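Long-range contact in nucleoside diphosphate kinase (Encephalitozoon cuniculi, PDB 3MPD), which probably transfers the gamma phosphate of ATP to nucleoside diphosphates by a ping-pong mechanism through a phosphohistidine intermediate: residues A[6-11]-A[119-124]. Residues are numbered along the deposited sequence; the frame is centred on the assembly and turned at random.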
ATOM      1  N   GLU A   6      18.420  -7.827   1.051  1.00 38.46           N
ATOM      2  CA  GLU A   6      17.459  -8.937   1.102  1.00 35.92           C
ATOM      3  C   GLU A   6      16.021  -8.421   0.916  1.00 33.53           C
ATOM      4  O   GLU A   6      15.698  -7.299   1.324  1.00 31.96           O
ATOM      5  CB  GLU A   6      17.631  -9.659   2.440  1.00 36.09           C
ATOM      6  CG  GLU A   6      16.775 -10.881   2.686  1.00 34.23           C
ATOM      7  CD  GLU A   6      17.197 -11.620   3.956  1.00 33.86           C
ATOM      8  OE1 GLU A   6      18.334 -12.137   4.003  1.00 34.08           O
ATOM      9  OE2 GLU A   6      16.404 -11.690   4.918  1.00 32.11           O
ATOM     10  N   ARG A   7      15.164  -9.221   0.293  1.00 32.31           N
ATOM     11  CA  ARG A   7      13.733  -8.874   0.219  1.00 30.61           C
ATOM     12  C   ARG A   7      12.780  -9.978   0.703  1.00 29.34           C
ATOM     13  O   ARG A   7      13.149 -11.158   0.751  1.00 28.86           O
ATOM     14  CB  ARG A   7      13.355  -8.445  -1.182  1.00 31.17           C
ATOM     15  CG  ARG A   7      14.105  -9.176  -2.220  1.00 35.51           C
ATOM     16  CD  ARG A   7      13.895  -8.558  -3.570  1.00 38.12           C
ATOM     17  NE  ARG A   7      13.692  -9.653  -4.504  1.00 40.96           N
ATOM     18  CZ  ARG A   7      13.205  -9.513  -5.730  1.00 42.91           C
ATOM     19  NH1 ARG A   7      12.874  -8.309  -6.192  1.00 41.52           N
ATOM     20  NH2 ARG A   7      13.050 -10.590  -6.483  1.00 43.04           N
ATOM     21  N   THR A   8      11.548  -9.586   1.049  1.00 27.45           N
ATOM     22  CA  THR A   8      10.556 -10.527   1.572  1.00 26.69           C
ATOM     23  C   THR A   8       9.167 -10.194   1.049  1.00 25.97           C
ATOM     24  O   THR A   8       8.868  -9.033   0.735  1.00 26.01           O
ATOM     25  CB  THR A   8      10.579 -10.599   3.130  1.00 25.72           C
ATOM     26  OG1 THR A   8       9.792 -11.710   3.587  1.00 25.78           O
ATOM     27  CG2 THR A   8      10.089  -9.303   3.789  1.00 24.71           C
ATOM     28  N   PHE A   9       8.338 -11.221   0.919  1.00 26.14           N
ATOM     29  CA  PHE A   9       6.995 -11.059   0.405  1.00 25.21           C
ATOM     30  C   PHE A   9       6.024 -11.036   1.565  1.00 24.60           C
ATOM     31  O   PHE A   9       5.999 -11.949   2.380  1.00 24.34           O
ATOM     32  CB  PHE A   9       6.636 -12.181  -0.582  1.00 26.41           C
ATOM     33  CG  PHE A   9       5.260 -12.051  -1.146  1.00 25.93           C
ATOM     34  CD1 PHE A   9       4.968 -11.029  -2.046  1.00 24.22           C
ATOM     35  CD2 PHE A   9       4.251 -12.921  -0.749  1.00 25.68           C
ATOM     36  CE1 PHE A   9       3.691 -10.861  -2.551  1.00 26.73           C
ATOM     37  CE2 PHE A   9       2.961 -12.787  -1.264  1.00 29.71           C
ATOM     38  CZ  PHE A   9       2.675 -11.742  -2.159  1.00 26.76           C
ATOM     39  N   ILE A  10       5.237  -9.974   1.638  1.00 24.55           N
ATOM     40  CA  ILE A  10       4.305  -9.774   2.750  1.00 23.76           C
ATOM     41  C   ILE A  10       2.925  -9.582   2.146  1.00 23.78           C
ATOM     42  O   ILE A  10       2.725  -8.688   1.326  1.00 24.57           O
ATOM     43  CB  ILE A  10       4.641  -8.514   3.559  1.00 22.41           C
ATOM     44  CG1 ILE A  10       6.110  -8.518   4.049  1.00 22.54           C
ATOM     45  CG2 ILE A  10       3.648  -8.326   4.736  1.00 23.54           C
ATOM     46  CD1 ILE A  10       6.499  -9.688   5.043  1.00 21.69           C
ATOM     47  N   MET A  11       1.957 -10.371   2.595  1.00 23.67           N
ATOM     48  CA  MET A  11       0.625 -10.279   2.026  1.00 22.69           C
ATOM     49  C   MET A  11      -0.401 -10.184   3.132  1.00 21.97           C
ATOM     50  O   MET A  11      -0.481 -11.075   3.999  1.00 22.14           O
ATOM     51  CB  MET A  11       0.369 -11.493   1.118  1.00 23.97           C
ATOM     52  CG  MET A  11      -1.012 -11.547   0.497  1.00 25.67           C
ATOM     53  SD  MET A  11      -1.143 -12.936  -0.673  1.00 30.86           S
ATOM     54  CE  MET A  11      -0.659 -14.352   0.321  1.00 30.87           C
ATOM     55  N   HIS A 119       0.587 -12.999   5.659  1.00 21.53           N
ATOM     56  CA  HIS A 119       1.592 -13.977   5.323  1.00 22.56           C
ATOM     57  C   HIS A 119       2.924 -13.263   5.190  1.00 22.10           C
ATOM     58  O   HIS A 119       2.977 -12.201   4.563  1.00 21.67           O
ATOM     59  CB  HIS A 119       1.268 -14.585   3.957  1.00 24.82           C
ATOM     60  CG  HIS A 119       2.436 -15.283   3.345  1.00 27.67           C
ATOM     61  ND1 HIS A 119       2.760 -16.590   3.646  1.00 31.26           N
ATOM     62  CD2 HIS A 119       3.380 -14.848   2.476  1.00 29.37           C
ATOM     63  CE1 HIS A 119       3.852 -16.932   2.988  1.00 30.36           C
ATOM     64  NE2 HIS A 119       4.243 -15.895   2.263  1.00 31.55           N
ATOM     65  N   GLY A 120       4.012 -13.835   5.721  1.00 22.06           N
ATOM     66  CA  GLY A 120       5.349 -13.331   5.371  1.00 21.44           C
ATOM     67  C   GLY A 120       6.223 -14.500   4.968  1.00 24.08           C
ATOM     68  O   GLY A 120       6.086 -15.581   5.541  1.00 22.83           O
ATOM     69  N   SER A 121       7.123 -14.306   3.995  1.00 24.47           N
ATOM     70  CA  SER A 121       8.007 -15.406   3.566  1.00 26.71           C
ATOM     71  C   SER A 121       8.774 -16.039   4.735  1.00 27.59           C
ATOM     72  O   SER A 121       9.145 -15.355   5.671  1.00 26.80           O
ATOM     73  CB  SER A 121       9.017 -14.926   2.509  1.00 27.04           C
ATOM     74  OG  SER A 121       8.363 -14.267   1.447  1.00 26.21           O
ATOM     75  N   ASP A 122       9.027 -17.343   4.665  1.00 30.97           N
ATOM     76  CA  ASP A 122       9.740 -18.027   5.747  1.00 32.86           C
ATOM     77  C   ASP A 122      11.245 -18.140   5.505  1.00 34.02           C
ATOM     78  O   ASP A 122      12.002 -18.403   6.434  1.00 35.21           O
ATOM     79  CB  ASP A 122       9.103 -19.383   6.107  1.00 33.92           C
ATOM     80  CG  ASP A 122       9.209 -20.427   5.006  1.00 38.59           C
ATOM     81  OD1 ASP A 122       9.698 -20.147   3.880  1.00 40.52           O
ATOM     82  OD2 ASP A 122       8.776 -21.575   5.282  1.00 41.18           O
ATOM     83  N   CYS A 123      11.670 -17.914   4.266  1.00 34.10           N
ATOM     84  CA  CYS A 123      13.083 -17.953   3.913  1.00 35.42           C
ATOM     85  C   CYS A 123      13.310 -17.203   2.599  1.00 35.38           C
ATOM     86  O   CYS A 123      12.358 -16.878   1.893  1.00 34.18           O
ATOM     87  CB  CYS A 123      13.580 -19.405   3.827  1.00 37.10           C
ATOM     88  SG  CYS A 123      12.795 -20.402   2.530  1.00 40.93           S
ATOM     89  N   VAL A 124      14.569 -16.941   2.269  1.00 36.83           N
ATOM     90  CA  VAL A 124      14.908 -16.175   1.062  1.00 38.15           C
ATOM     91  C   VAL A 124      14.454 -16.877  -0.233  1.00 39.74           C
ATOM     92  O   VAL A 124      13.919 -16.238  -1.148  1.00 39.43           O
ATOM     93  CB  VAL A 124      16.427 -15.838   1.040  1.00 39.85           C
ATOM     94  CG1 VAL A 124      16.928 -15.555  -0.377  1.00 41.63           C
ATOM     95  CG2 VAL A 124      16.718 -14.651   1.983  1.00 38.93           C
TER
HETATM   96  O   HOH W   1       9.465 -12.402   6.160  1.00 13.72           O
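The imidazole of His119, by similarity the phosphate-carrying histidine, presents an edge to the Phe9 ring, CD2 of His119 lying 3.9 Å from CD2 of Phe9, while the Met11 side chain, bent at its end, brings CE to 4.1 Å from His119 CB. Outside the two segments, Trp134 stacks on the Phe9 ring and His52 meets His119 edge-to-face. The strands that carry these side chains run antiparallel: Met11 and His119 form a hydrogen-bonded pair through two nearly straight bonds (165° each), Met11 N to His119 O and His119 N to Met11 O (2.8 Å). Past Gly120, whose CA packs against CD1 of Ile10, the pairing changes character. Ser121 N still reaches Phe9 O at 3.1 Å, but Phe9 N is met by the side-chain OG of Ser121, which chi1 of -52° sets beside its own backbone N. Glu130 binds both this OG and His119 NE2, a second-shell link that may orient the ring. A water accepts from Thr8 OG1 and donates to Ser121 O, linking the two segments where their pairing ends. Strand 7-12 thus lies between 118-120, an outermost strand of the chain's sheet, and 74-80, with helix 124-134 against Phe9 and Met11 and helix 84-92 against Thr8 and Val124.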